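PDB 6B9R: hydroxyethylphosphonate dioxygenase from Streptomyces albus, which catalyses the iron(II)-dependent, oxygen-driven cleavage of the carbon-carbon bond of 2-hydroxyethylphosphonate, yielding hydroxymethylphosphonate. Local coordinates for residues Thr301-Asp306 and Ala334-His339. Numbering follows the deposited sequence.
Sequences TTTEAD and AGDPLH
D336 holds its carboxylate out to the T301 hydroxyl and to the backbone N and hydroxyl of T302, a worked example of how one buried acid can join two irregular loops. Its CG stands anti to the backbone N (chi1 -166°), which carries both oxygens over to the 301-306 loop. OD1 accepts from two donors of T302: the backbone N, at 2.8 Å on the syn side, and OG1, at 2.9 Å on the anti side. Both arrive from the same face of the carboxylate, tilted out of its plane. OD2 takes the OG1 of T301 at 2.7 Å, also on the syn side, while L338 N comes from above the plane to the same oxygen (3.0 Å). That last bond forms an Asx turn, set within the type I turn from D336 to H339, so the group is tied to its own loop as well as to the opposite one. T301 OG1 is positioned in turn by T303 OG1, which donates to it at 2.9 Å.

Beside this polar knot, T302 lays its CG2 against P337 CD at 3.7 Å, the two side chains crossing at about a right angle. A water donates to both T302 OG1 and G335 O and so bridges the two loops. W183, from strand 181-184, packs on both D336 and T303.

With an alanine at D336, the hydroxyls of T301 and T302 and the T302 N would probably lose the acceptor they share, and the turn its side-chain bond to L338 N. The two loops precede strands 307-310 and 343-349, which belong to different sheets. Four donors around one carboxylate would be expected to spread and stabilise its negative charge, consistent with an ionised aspartate joined to neutral partners without a salt bridge between the loops.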
ATOM      1  N   THR A 301      19.355   3.991   4.286  1.00 29.33           N
ATOM      2  CA  THR A 301      19.131   5.339   3.802  1.00 26.02           C
ATOM      3  C   THR A 301      20.483   6.014   3.597  1.00 34.20           C
ATOM      4  O   THR A 301      21.490   5.610   4.182  1.00 31.84           O
ATOM      5  CB  THR A 301      18.257   6.124   4.779  1.00 28.76           C
ATOM      6  OG1 THR A 301      17.834   7.348   4.168  1.00 29.23           O
ATOM      7  CG2 THR A 301      19.028   6.411   6.071  1.00 26.51           C
ATOM      8  N   THR A 302      20.514   7.018   2.720  1.00 32.42           N
ATOM      9  CA  THR A 302      21.715   7.823   2.537  1.00 36.14           C
ATOM     10  C   THR A 302      21.567   9.211   3.145  1.00 39.15           C
ATOM     11  O   THR A 302      22.468  10.049   2.978  1.00 31.95           O
ATOM     12  CB  THR A 302      22.089   7.942   1.052  1.00 30.77           C
ATOM     13  OG1 THR A 302      21.059   8.641   0.336  1.00 33.20           O
ATOM     14  CG2 THR A 302      22.298   6.566   0.434  1.00 24.68           C
ATOM     15  N   THR A 303      20.458   9.465   3.842  1.00 32.85           N
ATOM     16  CA  THR A 303      20.204  10.772   4.428  1.00 33.01           C
ATOM     17  C   THR A 303      21.130  11.030   5.614  1.00 34.01           C
ATOM     18  O   THR A 303      21.599  10.107   6.293  1.00 27.12           O
ATOM     19  CB  THR A 303      18.742  10.908   4.890  1.00 31.27           C
ATOM     20  OG1 THR A 303      18.354   9.772   5.675  1.00 32.83           O
ATOM     21  CG2 THR A 303      17.786  11.068   3.701  1.00 20.41           C
ATOM     22  N   GLU A 304      21.383  12.314   5.848  1.00 28.86           N
ATOM     23  CA  GLU A 304      22.094  12.817   7.013  1.00 29.96           C
ATOM     24  C   GLU A 304      21.397  14.111   7.402  1.00 35.43           C
ATOM     25  O   GLU A 304      21.139  14.959   6.542  1.00 30.19           O
ATOM     26  CB  GLU A 304      23.585  13.035   6.712  1.00 36.09           C
ATOM     27  CG  GLU A 304      24.393  13.703   7.848  1.00 45.66           C
ATOM     28  CD  GLU A 304      24.203  13.032   9.206  1.00 52.59           C
ATOM     29  OE1 GLU A 304      23.958  11.806   9.251  1.00 55.69           O
ATOM     30  OE2 GLU A 304      24.298  13.740  10.234  1.00 55.05           O
ATOM     31  N   ALA A 305      21.041  14.238   8.683  1.00 29.66           N
ATOM     32  CA  ALA A 305      20.157  15.317   9.122  1.00 30.32           C
ATOM     33  C   ALA A 305      18.873  15.326   8.289  1.00 24.91           C
ATOM     34  O   ALA A 305      18.344  16.379   7.928  1.00 28.10           O
ATOM     35  CB  ALA A 305      20.869  16.674   9.074  1.00 27.87           C
ATOM     36  N   ASP A 306      18.391  14.127   7.954  1.00 26.82           N
ATOM     37  CA  ASP A 306      17.089  13.866   7.330  1.00 27.55           C
ATOM     38  C   ASP A 306      16.966  14.380   5.899  1.00 27.45           C
ATOM     39  O   ASP A 306      15.837  14.432   5.361  1.00 22.50           O
ATOM     40  CB  ASP A 306      15.942  14.432   8.174  1.00 24.69           C
ATOM     41  CG  ASP A 306      15.901  13.834   9.558  1.00 29.47           C
ATOM     42  OD1 ASP A 306      16.224  12.633   9.691  1.00 26.64           O
ATOM     43  OD2 ASP A 306      15.573  14.568  10.513  1.00 32.62           O
ATOM     44  N   ALA A 334      18.828  14.148  -6.695  1.00 15.98           N
ATOM     45  CA  ALA A 334      18.829  13.579  -5.352  1.00 16.19           C
ATOM     46  C   ALA A 334      17.722  12.545  -5.185  1.00 17.27           C
ATOM     47  O   ALA A 334      16.601  12.729  -5.664  1.00 15.69           O
ATOM     48  CB  ALA A 334      18.654  14.691  -4.314  1.00 13.72           C
ATOM     49  N   GLY A 335      18.033  11.469  -4.476  1.00 17.54           N
ATOM     50  CA  GLY A 335      17.021  10.511  -4.094  1.00 20.39           C
ATOM     51  C   GLY A 335      17.491   9.786  -2.861  1.00 21.47           C
ATOM     52  O   GLY A 335      18.416  10.222  -2.181  1.00 21.07           O
ATOM     53  N   ASP A 336      16.871   8.635  -2.586  1.00 19.14           N
ATOM     54  CA  ASP A 336      17.232   7.875  -1.389  1.00 21.83           C
ATOM     55  C   ASP A 336      16.739   6.445  -1.530  1.00 17.21           C
ATOM     56  O   ASP A 336      15.639   6.233  -2.066  1.00 16.39           O
ATOM     57  CB  ASP A 336      16.650   8.505  -0.124  1.00 20.74           C
ATOM     58  CG  ASP A 336      17.287   7.937   1.145  1.00 24.38           C
ATOM     59  OD1 ASP A 336      18.416   8.360   1.467  1.00 25.60           O
ATOM     60  OD2 ASP A 336      16.660   7.087   1.803  1.00 21.81           O
ATOM     61  N   PRO A 337      17.511   5.448  -1.071  1.00 15.25           N
ATOM     62  CA  PRO A 337      17.058   4.049  -1.179  1.00 18.38           C
ATOM     63  C   PRO A 337      15.863   3.721  -0.304  1.00 19.03           C
ATOM     64  O   PRO A 337      15.280   2.642  -0.476  1.00 18.13           O
ATOM     65  CB  PRO A 337      18.286   3.225  -0.746  1.00 15.19           C
ATOM     66  CG  PRO A 337      19.470   4.185  -0.842  1.00 26.09           C
ATOM     67  CD  PRO A 337      18.912   5.562  -0.623  1.00 22.87           C
ATOM     68  N   LEU A 338      15.488   4.583   0.642  1.00 17.29           N
ATOM     69  CA  LEU A 338      14.220   4.352   1.331  1.00 16.58           C
ATOM     70  C   LEU A 338      13.058   4.435   0.353  1.00 17.98           C
ATOM     71  O   LEU A 338      12.006   3.814   0.566  1.00 15.20           O
ATOM     72  CB  LEU A 338      14.026   5.360   2.469  1.00 19.93           C
ATOM     73  CG  LEU A 338      12.744   5.216   3.307  1.00 31.06           C
ATOM     74  CD1 LEU A 338      12.913   4.147   4.385  1.00 33.08           C
ATOM     75  CD2 LEU A 338      12.308   6.547   3.927  1.00 33.32           C
ATOM     76  N   HIS A 339      13.240   5.187  -0.727  1.00 16.47           N
ATOM     77  CA  HIS A 339      12.264   5.332  -1.800  1.00 14.42           C
ATOM     78  C   HIS A 339      12.888   4.855  -3.107  1.00 13.94           C
ATOM     79  O   HIS A 339      13.214   5.662  -3.986  1.00 16.52           O
ATOM     80  CB  HIS A 339      11.793   6.778  -1.917  1.00 12.95           C
ATOM     81  CG  HIS A 339      10.589   7.082  -1.083  1.00 12.54           C
ATOM     82  ND1 HIS A 339       9.862   8.244  -1.225  1.00 15.31           N
ATOM     83  CD2 HIS A 339       9.990   6.376  -0.095  1.00 21.22           C
ATOM     84  CE1 HIS A 339       8.853   8.233  -0.369  1.00 19.20           C
ATOM     85  NE2 HIS A 339       8.913   7.113   0.331  1.00 19.34           N
TER
HETATM   86  O   HOH W   1      20.984   8.447  -2.302  1.00 31.13           O